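2-oxoglutarate carboxylase small subunit (Hydrogenobacter thermophilus, PDB 7KCT) belongs to the biotin carboxylase family and contains an ATP-grasp domain, modelled here with ADP, bicarbonate ion and magnesium ion. Local coordinates at residues D143-D148 and F200-L205; E151-A156 and E183-N188; V163-S168 and L205-Y210. All coordinates share one frame; numbering follows the deposited sequence.

Contact 1: D143-D148 and F200-L205; sequences DGILKD and FGRGDL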
# COMPACT_ATOMS: atom_id res chain seq x y z
N ASP A 143 1.20 -42.71 17.45
CA ASP A 143 0.25 -42.16 18.42
C ASP A 143 1.14 -41.61 19.52
O ASP A 143 1.56 -42.33 20.43
CB ASP A 143 -0.71 -43.23 18.92
N GLY A 144 1.53 -40.36 19.37
CA GLY A 144 2.45 -39.75 20.30
C GLY A 144 3.91 -39.85 19.90
O GLY A 144 4.30 -40.31 18.81
N ILE A 145 4.74 -39.39 20.83
CA ILE A 145 6.18 -39.39 20.64
C ILE A 145 6.70 -40.81 20.54
O ILE A 145 6.06 -41.77 20.98
CB ILE A 145 6.80 -38.64 21.82
CG1 ILE A 145 6.43 -37.16 21.73
CG2 ILE A 145 8.29 -38.83 21.85
CD1 ILE A 145 6.58 -36.41 23.05
N LEU A 146 7.88 -40.94 19.94
CA LEU A 146 8.55 -42.23 19.80
C LEU A 146 9.46 -42.50 21.00
O LEU A 146 10.26 -41.64 21.38
CB LEU A 146 9.37 -42.27 18.50
CG LEU A 146 8.67 -42.02 17.16
CD1 LEU A 146 9.73 -41.69 16.09
CD2 LEU A 146 7.85 -43.23 16.74
N LYS A 147 9.36 -43.71 21.56
CA LYS A 147 10.16 -44.08 22.73
C LYS A 147 11.63 -44.31 22.36
O LYS A 147 12.51 -44.03 23.18
CB LYS A 147 9.56 -45.32 23.42
N ASP A 148 11.91 -44.82 21.17
CA ASP A 148 13.27 -45.12 20.75
C ASP A 148 13.22 -45.42 19.26
O ASP A 148 12.15 -45.53 18.67
CB ASP A 148 13.73 -46.39 21.51
CG ASP A 148 12.79 -47.59 21.23
OD1 ASP A 148 11.77 -47.41 20.53
OD2 ASP A 148 13.00 -48.74 21.69
N PHE A 200 15.97 -27.09 20.31
CA PHE A 200 14.74 -26.79 21.02
C PHE A 200 14.80 -27.18 22.50
O PHE A 200 13.84 -26.89 23.23
CB PHE A 200 13.52 -27.50 20.37
CG PHE A 200 13.38 -27.25 18.88
CD1 PHE A 200 13.02 -26.00 18.39
CD2 PHE A 200 13.59 -28.27 17.97
CE1 PHE A 200 12.88 -25.77 17.02
CE2 PHE A 200 13.45 -28.05 16.59
CZ PHE A 200 13.09 -26.79 16.13
N GLY A 201 15.91 -27.77 22.96
CA GLY A 201 16.04 -28.25 24.31
C GLY A 201 15.56 -29.67 24.55
O GLY A 201 15.84 -30.24 25.62
N ARG A 202 14.85 -30.26 23.59
CA ARG A 202 14.18 -31.54 23.77
C ARG A 202 14.26 -32.30 22.46
O ARG A 202 13.85 -31.78 21.41
CB ARG A 202 12.73 -31.31 24.20
CG ARG A 202 11.88 -32.56 24.32
CD ARG A 202 10.64 -32.32 25.17
NE ARG A 202 9.70 -31.37 24.57
CZ ARG A 202 8.63 -31.72 23.86
NH1 ARG A 202 8.35 -33.01 23.64
NH2 ARG A 202 7.83 -30.78 23.36
N GLY A 203 14.79 -33.52 22.51
CA GLY A 203 15.06 -34.30 21.32
C GLY A 203 13.93 -35.17 20.82
O GLY A 203 14.12 -35.90 19.84
N ASP A 204 12.75 -35.08 21.42
CA ASP A 204 11.69 -36.04 21.15
C ASP A 204 11.14 -35.91 19.73
O ASP A 204 10.78 -34.81 19.29
CB ASP A 204 10.54 -35.83 22.13
CG ASP A 204 10.98 -35.86 23.57
OD1 ASP A 204 12.04 -36.45 23.87
OD2 ASP A 204 10.27 -35.28 24.41
N LEU A 205 11.00 -37.05 19.05
CA LEU A 205 10.54 -37.09 17.67
C LEU A 205 9.19 -37.79 17.59
O LEU A 205 8.86 -38.63 18.43
CB LEU A 205 11.56 -37.81 16.78
CG LEU A 205 13.01 -37.33 16.89
CD1 LEU A 205 13.95 -38.25 16.13
CD2 LEU A 205 13.15 -35.94 16.41
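I145 and L146 meet L205 where the loop leading into helix 149-159 passes the start of strand 205-209. A backbone hydrogen bond from L146 N to L205 O, 2.9 Å long, ties the two segments together at this point. The same oxygen also takes a CA-H...O contact from I145 CA at 3.6 Å, and I145 CG2 lies 3.5 Å from L205 O, so the carbonyl oxygen has one N-H donor, with carbons of I145 and L146 packed close beside it.

The two arms of the beta-branched I145 reach different neighbours. CG2, standing opposite the backbone N, rests 3.8 Å from D204 CB. The other arm starts from CG1 beside the backbone N (chi1 -69°) and carries CD1 to the edge of the R202 guanidinium, where it lies 3.9 Å from R202 NH1. An isoleucine suits this place because its methyls can lie against the carbon of one polar residue and the rim of another without competing for their bonds. This loop and the edge strand it flanks belong to the ATP-grasp domain, and R202 helps to form the bicarbonate pocket together with D123 and R126. R202 NH1 forms a salt bridge with D204 OD2 at 3.1 Å, the oxygen lying nearly in the guanidinium plane, and a second one with D123. Two carboxylates therefore hold this nitrogen and should limit rotation of the group.

L146 is buried, and a hydrocarbon side chain suits its largely apolar neighbours. Its CD1 comes within 4.3 Å of L205 CB, and its side chain also packs on A152 and I155 of helix 149-159 and on Y189 of helix 182-200. The L205 side chain touches Y189 too, and A192 of the same helix.

Contact 2: E151-A156 and E183-N188; sequences EAKRIA and EELVRN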
# COMPACT_ATOMS: atom_id res chain seq x y z
N GLU A 151 11.22 -48.55 18.32
CA GLU A 151 9.81 -48.29 18.08
C GLU A 151 9.60 -47.65 16.70
O GLU A 151 8.58 -47.90 16.06
CB GLU A 151 9.27 -47.38 19.19
CG GLU A 151 7.87 -46.78 19.00
CD GLU A 151 7.43 -45.93 20.21
OE1 GLU A 151 8.00 -46.11 21.30
OE2 GLU A 151 6.50 -45.09 20.08
N ALA A 152 10.55 -46.83 16.23
CA ALA A 152 10.37 -46.13 14.96
C ALA A 152 10.26 -47.13 13.82
O ALA A 152 9.36 -47.01 12.96
CB ALA A 152 11.52 -45.12 14.76
N LYS A 153 11.16 -48.13 13.81
CA LYS A 153 11.18 -49.14 12.73
C LYS A 153 9.86 -49.86 12.65
O LYS A 153 9.31 -50.05 11.56
CB LYS A 153 12.36 -50.11 12.85
CG LYS A 153 13.65 -49.33 13.02
CD LYS A 153 14.90 -50.13 12.77
CE LYS A 153 14.86 -51.26 13.65
NZ LYS A 153 16.15 -51.71 14.23
N ARG A 154 9.31 -50.20 13.81
CA ARG A 154 8.05 -50.92 13.87
C ARG A 154 6.91 -50.09 13.32
O ARG A 154 6.12 -50.58 12.51
CB ARG A 154 7.77 -51.36 15.30
CG ARG A 154 6.30 -51.81 15.51
CD ARG A 154 5.97 -52.18 16.97
NE ARG A 154 5.85 -51.06 17.91
CZ ARG A 154 4.72 -50.38 18.14
NH1 ARG A 154 3.61 -50.67 17.48
NH2 ARG A 154 4.71 -49.39 19.04
N ILE A 155 6.80 -48.83 13.74
CA ILE A 155 5.69 -48.01 13.29
C ILE A 155 5.88 -47.63 11.83
O ILE A 155 4.91 -47.47 11.09
CB ILE A 155 5.58 -46.76 14.18
CG1 ILE A 155 5.45 -47.14 15.66
CG2 ILE A 155 4.39 -45.92 13.73
CD1 ILE A 155 5.35 -45.92 16.58
N ALA A 156 7.13 -47.45 11.39
CA ALA A 156 7.38 -47.17 9.98
C ALA A 156 6.75 -48.24 9.10
O ALA A 156 5.96 -47.95 8.19
CB ALA A 156 8.88 -47.09 9.71
N GLU A 183 16.97 -48.04 6.22
CA GLU A 183 18.33 -47.53 6.32
C GLU A 183 18.34 -46.03 6.58
O GLU A 183 19.12 -45.53 7.40
CB GLU A 183 19.13 -47.89 5.06
N GLU A 184 17.44 -45.29 5.90
CA GLU A 184 17.42 -43.83 6.07
C GLU A 184 16.83 -43.45 7.42
O GLU A 184 17.30 -42.51 8.07
CB GLU A 184 16.62 -43.19 4.93
CG GLU A 184 17.25 -43.29 3.54
CD GLU A 184 16.58 -42.40 2.47
OE1 GLU A 184 17.26 -42.08 1.46
OE2 GLU A 184 15.40 -42.02 2.63
N LEU A 185 15.79 -44.16 7.86
CA LEU A 185 15.16 -43.90 9.15
C LEU A 185 16.15 -43.93 10.31
O LEU A 185 16.14 -43.06 11.19
CB LEU A 185 14.07 -44.93 9.41
CG LEU A 185 13.21 -44.80 10.67
CD1 LEU A 185 12.22 -43.65 10.43
CD2 LEU A 185 12.51 -46.09 11.00
N VAL A 186 16.98 -44.98 10.37
CA VAL A 186 17.91 -45.13 11.47
C VAL A 186 18.95 -44.02 11.44
O VAL A 186 19.26 -43.42 12.48
CB VAL A 186 18.55 -46.53 11.44
CG1 VAL A 186 19.60 -46.62 12.53
CG2 VAL A 186 17.46 -47.59 11.57
N ARG A 187 19.49 -43.71 10.26
CA ARG A 187 20.40 -42.58 10.17
C ARG A 187 19.72 -41.32 10.62
O ARG A 187 20.23 -40.58 11.46
CB ARG A 187 20.93 -42.38 8.76
CG ARG A 187 22.08 -41.37 8.70
CD ARG A 187 22.85 -41.28 7.37
NE ARG A 187 22.22 -42.01 6.24
CZ ARG A 187 22.53 -43.28 5.85
NH1 ARG A 187 23.46 -43.97 6.45
NH2 ARG A 187 21.80 -43.82 4.85
N ASN A 188 18.55 -41.03 10.04
CA ASN A 188 17.92 -39.74 10.26
C ASN A 188 17.42 -39.56 11.68
O ASN A 188 17.33 -38.42 12.16
CB ASN A 188 16.76 -39.55 9.29
CG ASN A 188 17.21 -39.25 7.87
OD1 ASN A 188 18.33 -38.80 7.66
ND2 ASN A 188 16.34 -39.52 6.90
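L185 joins two helices, 149-159 and 182-200, that lie on one face of the small antiparallel sheet of the ATP-grasp domain. The short segments run roughly antiparallel, at 144°, and their axes approach to 10.3 Å. No hydrogen bond crosses between them, and the contact is van der Waals packing, nearly all of it by hydrocarbon groups.

Most of it rests on one methyl. With CG opposite its backbone N (chi1 -176°), L185 sends CD2 across to helix 149-159, where it lands among A152, K153 and A156. It stands 4.0 Å from A152 CB and also 4.0 Å from A156 CB, two alanines one helical turn apart. Between them it reaches the backbone itself, with CD2 only 3.7 Å from K153 N. Alanine suits both places: a single methyl offers apolar surface yet lets the leucine come down to the main chain. The helix is regular here, with A156 N bonded to A152 O.

Toward the solvent the contact changes character. K153 lays its aliphatic chain across the outer side, with CG 4.0 Å from L185 CD2 and CD 3.8 Å from V186 CG2. The bend about CG-CD (chi3 -56°) turns CE off the line of the chain, beyond the two carbons that pack. A lysine is apt at such a border, since its methylenes can cover a leucine and a valine while the charged end can probably remain near solvent. On the inner side L185 packs on V163 and L165 of the central strand 163-167, and on C179 of strand 176-179. A pair of helices laid side by side over an antiparallel sheet in this way is characteristic of the two-layer alpha+beta subdomains of the ATP-grasp fold.

Contact 3: V163-S168 and L205-Y210; sequences VLLKAS and LLLEKY. With ADP (adenosine-5'-diphosphate), chain C.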
# COMPACT_ATOMS: atom_id res chain seq x y z
N VAL A 163 8.07 -42.12 5.14
CA VAL A 163 7.61 -41.49 6.37
C VAL A 163 8.52 -40.30 6.65
O VAL A 163 9.58 -40.13 6.05
CB VAL A 163 7.64 -42.45 7.59
CG1 VAL A 163 6.80 -43.67 7.33
CG2 VAL A 163 9.07 -42.82 7.97
N LEU A 164 8.08 -39.49 7.62
CA LEU A 164 8.75 -38.25 8.02
C LEU A 164 8.97 -38.26 9.53
O LEU A 164 8.02 -38.46 10.29
CB LEU A 164 7.89 -37.05 7.64
CG LEU A 164 8.50 -35.66 7.65
CD1 LEU A 164 9.61 -35.60 6.63
CD2 LEU A 164 7.43 -34.72 7.28
N LEU A 165 10.21 -38.07 9.96
CA LEU A 165 10.49 -37.75 11.34
C LEU A 165 10.38 -36.23 11.57
O LEU A 165 10.77 -35.42 10.71
CB LEU A 165 11.87 -38.26 11.72
CG LEU A 165 12.15 -39.74 11.57
CD1 LEU A 165 13.63 -39.96 11.76
CD2 LEU A 165 11.31 -40.50 12.60
N LYS A 166 9.82 -35.85 12.71
CA LYS A 166 9.68 -34.44 13.08
C LYS A 166 9.98 -34.27 14.57
O LYS A 166 9.57 -35.10 15.39
CB LYS A 166 8.28 -33.94 12.80
CG LYS A 166 7.82 -34.23 11.39
CD LYS A 166 6.35 -33.93 11.11
CE LYS A 166 6.05 -32.46 11.04
NZ LYS A 166 4.70 -32.16 10.47
N ALA A 167 10.65 -33.16 14.91
CA ALA A 167 10.80 -32.75 16.30
C ALA A 167 9.44 -32.35 16.85
O ALA A 167 8.78 -31.47 16.29
CB ALA A 167 11.79 -31.59 16.40
N SER A 168 9.01 -32.98 17.95
CA SER A 168 7.70 -32.63 18.50
C SER A 168 7.72 -31.23 19.11
O SER A 168 6.67 -30.59 19.22
CB SER A 168 7.23 -33.67 19.52
OG SER A 168 5.81 -33.60 19.62
N LEU A 205 11.00 -37.05 19.05
CA LEU A 205 10.54 -37.09 17.67
C LEU A 205 9.19 -37.79 17.59
O LEU A 205 8.86 -38.63 18.43
CB LEU A 205 11.56 -37.81 16.78
CG LEU A 205 13.01 -37.33 16.89
CD1 LEU A 205 13.95 -38.25 16.13
CD2 LEU A 205 13.15 -35.94 16.41
N LEU A 206 8.39 -37.38 16.62
CA LEU A 206 7.25 -38.15 16.16
C LEU A 206 7.51 -38.60 14.72
O LEU A 206 8.40 -38.09 14.02
CB LEU A 206 5.96 -37.34 16.26
CG LEU A 206 5.73 -36.10 15.40
CD1 LEU A 206 5.38 -36.52 13.97
CD2 LEU A 206 4.63 -35.24 15.96
N LEU A 207 6.69 -39.53 14.28
CA LEU A 207 6.78 -40.09 12.94
C LEU A 207 5.42 -39.96 12.30
O LEU A 207 4.42 -40.27 12.94
CB LEU A 207 7.22 -41.56 13.00
CG LEU A 207 7.52 -42.30 11.70
CD1 LEU A 207 8.28 -43.60 12.02
CD2 LEU A 207 6.27 -42.60 10.97
N GLU A 208 5.38 -39.50 11.05
CA GLU A 208 4.13 -39.54 10.31
C GLU A 208 4.37 -39.93 8.85
O GLU A 208 5.48 -39.96 8.36
CB GLU A 208 3.37 -38.20 10.41
CG GLU A 208 4.11 -36.94 10.05
CD GLU A 208 3.26 -35.67 10.29
OE1 GLU A 208 2.58 -35.59 11.34
OE2 GLU A 208 3.29 -34.73 9.46
N LYS A 209 3.27 -40.29 8.20
CA LYS A 209 3.30 -40.63 6.79
C LYS A 209 3.84 -39.45 6.02
O LYS A 209 3.38 -38.31 6.20
CB LYS A 209 1.89 -40.98 6.32
CG LYS A 209 1.77 -41.31 4.86
CD LYS A 209 2.50 -42.58 4.53
CE LYS A 209 2.95 -42.59 3.08
NZ LYS A 209 4.00 -43.61 2.86
N TYR A 210 4.85 -39.68 5.20
CA TYR A 210 5.27 -38.62 4.30
C TYR A 210 4.28 -38.52 3.14
O TYR A 210 4.15 -39.47 2.35
CB TYR A 210 6.66 -38.85 3.76
CG TYR A 210 7.03 -37.72 2.83
CD1 TYR A 210 7.32 -36.44 3.33
CD2 TYR A 210 7.05 -37.90 1.45
CE1 TYR A 210 7.67 -35.37 2.47
CE2 TYR A 210 7.40 -36.86 0.58
CZ TYR A 210 7.71 -35.60 1.10
OH TYR A 210 8.03 -34.60 0.21
PB ADP C . 7.56 -26.30 11.53
O1B ADP C . 9.05 -26.22 11.49
O2B ADP C . 6.60 -25.53 10.66
O3B ADP C . 6.97 -26.58 12.90
PA ADP C . 5.78 -28.14 10.36
O1A ADP C . 4.72 -27.17 9.99
O2A ADP C . 5.34 -29.51 10.85
O3A ADP C . 7.26 -27.98 10.86
O5' ADP C . 6.09 -28.74 8.61
C5' ADP C . 7.25 -28.10 7.96
C4' ADP C . 6.96 -28.24 6.52
O4' ADP C . 7.38 -29.59 6.23
C3' ADP C . 5.52 -28.13 6.20
O3' ADP C . 5.21 -26.81 5.73
C2' ADP C . 5.49 -29.05 4.98
O2' ADP C . 6.16 -28.44 3.81
C1' ADP C . 6.41 -30.17 5.36
N9 ADP C . 5.68 -31.27 6.03
C8 ADP C . 5.28 -31.39 7.37
N7 ADP C . 4.65 -32.57 7.59
C5 ADP C . 4.63 -33.21 6.35
C6 ADP C . 4.11 -34.46 5.93
N6 ADP C . 3.49 -35.28 6.82
N1 ADP C . 4.19 -34.85 4.63
C2 ADP C . 4.84 -33.98 3.82
N3 ADP C . 5.38 -32.78 4.08
C4 ADP C . 5.26 -32.42 5.38
O HOH W 1 3.03 -32.94 12.39
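One face of the adenine of ADP is covered by L164, whose CD2 stands 3.3 Å from ADP C5. On the same side the Y210 ring meets it obliquely, with CE1 3.4 Å from ADP C2. At the perimeter ADP N6 gives a nearly straight hydrogen bond (173°) to E208 OE2 at 2.7 Å and a second to K209 O at 3.1 Å.

K166 reaches the nucleotide at two points: NZ donates to ADP N7 at 2.9 Å and to the phosphate oxygen ADP O2A at 2.8 Å. A bend at chi3 (73°) turns the chain toward them, and lysine's length and charge suit a group spanning base and phosphate. K166 NZ also forms a salt bridge with E208 OE2, 3.1 Å away, approached from above the carboxylate plane. A glutamate suits this place because its carboxylate accepts from the adenine amino group and may offset the lysine charge. A water joins K166 NZ to E208 OE1, which has a further salt bridge to K128.

These residues lie on adjacent antiparallel strands of the small three-stranded sheet of the ATP-grasp domain. L164 with E208 and K166 with L206 are hydrogen-bonded pairs, their side chains on the nucleotide face. L165 with L207, a non-hydrogen-bonded pair, points to the opposite face, toward the helices. There V163 CB packs 3.7 Å from L207 CD2, apolar residues suited to a buried layer.

All three contacts lie in the ATP-grasp domain and build round the same small sheet. Contact 3, the most buried, pairs the central strand with an outer one and is rich in backbone pairing and, on the nucleotide face, in charge. Contact 2 packs helices on the other face: L185 CD1 rests on L165 CD2, and L207 CD1 approaches A152 O and A156 N. It is apolar within and reaches solvent at its lysine and valine. Contact 1, partly buried, shares L205 with contact 3 and borders the bicarbonate pocket. L146 ties it to both others, through I155 and A152 on one hand and L165 and L207 on the other, while D204 O probably accepts a bond from S168 N.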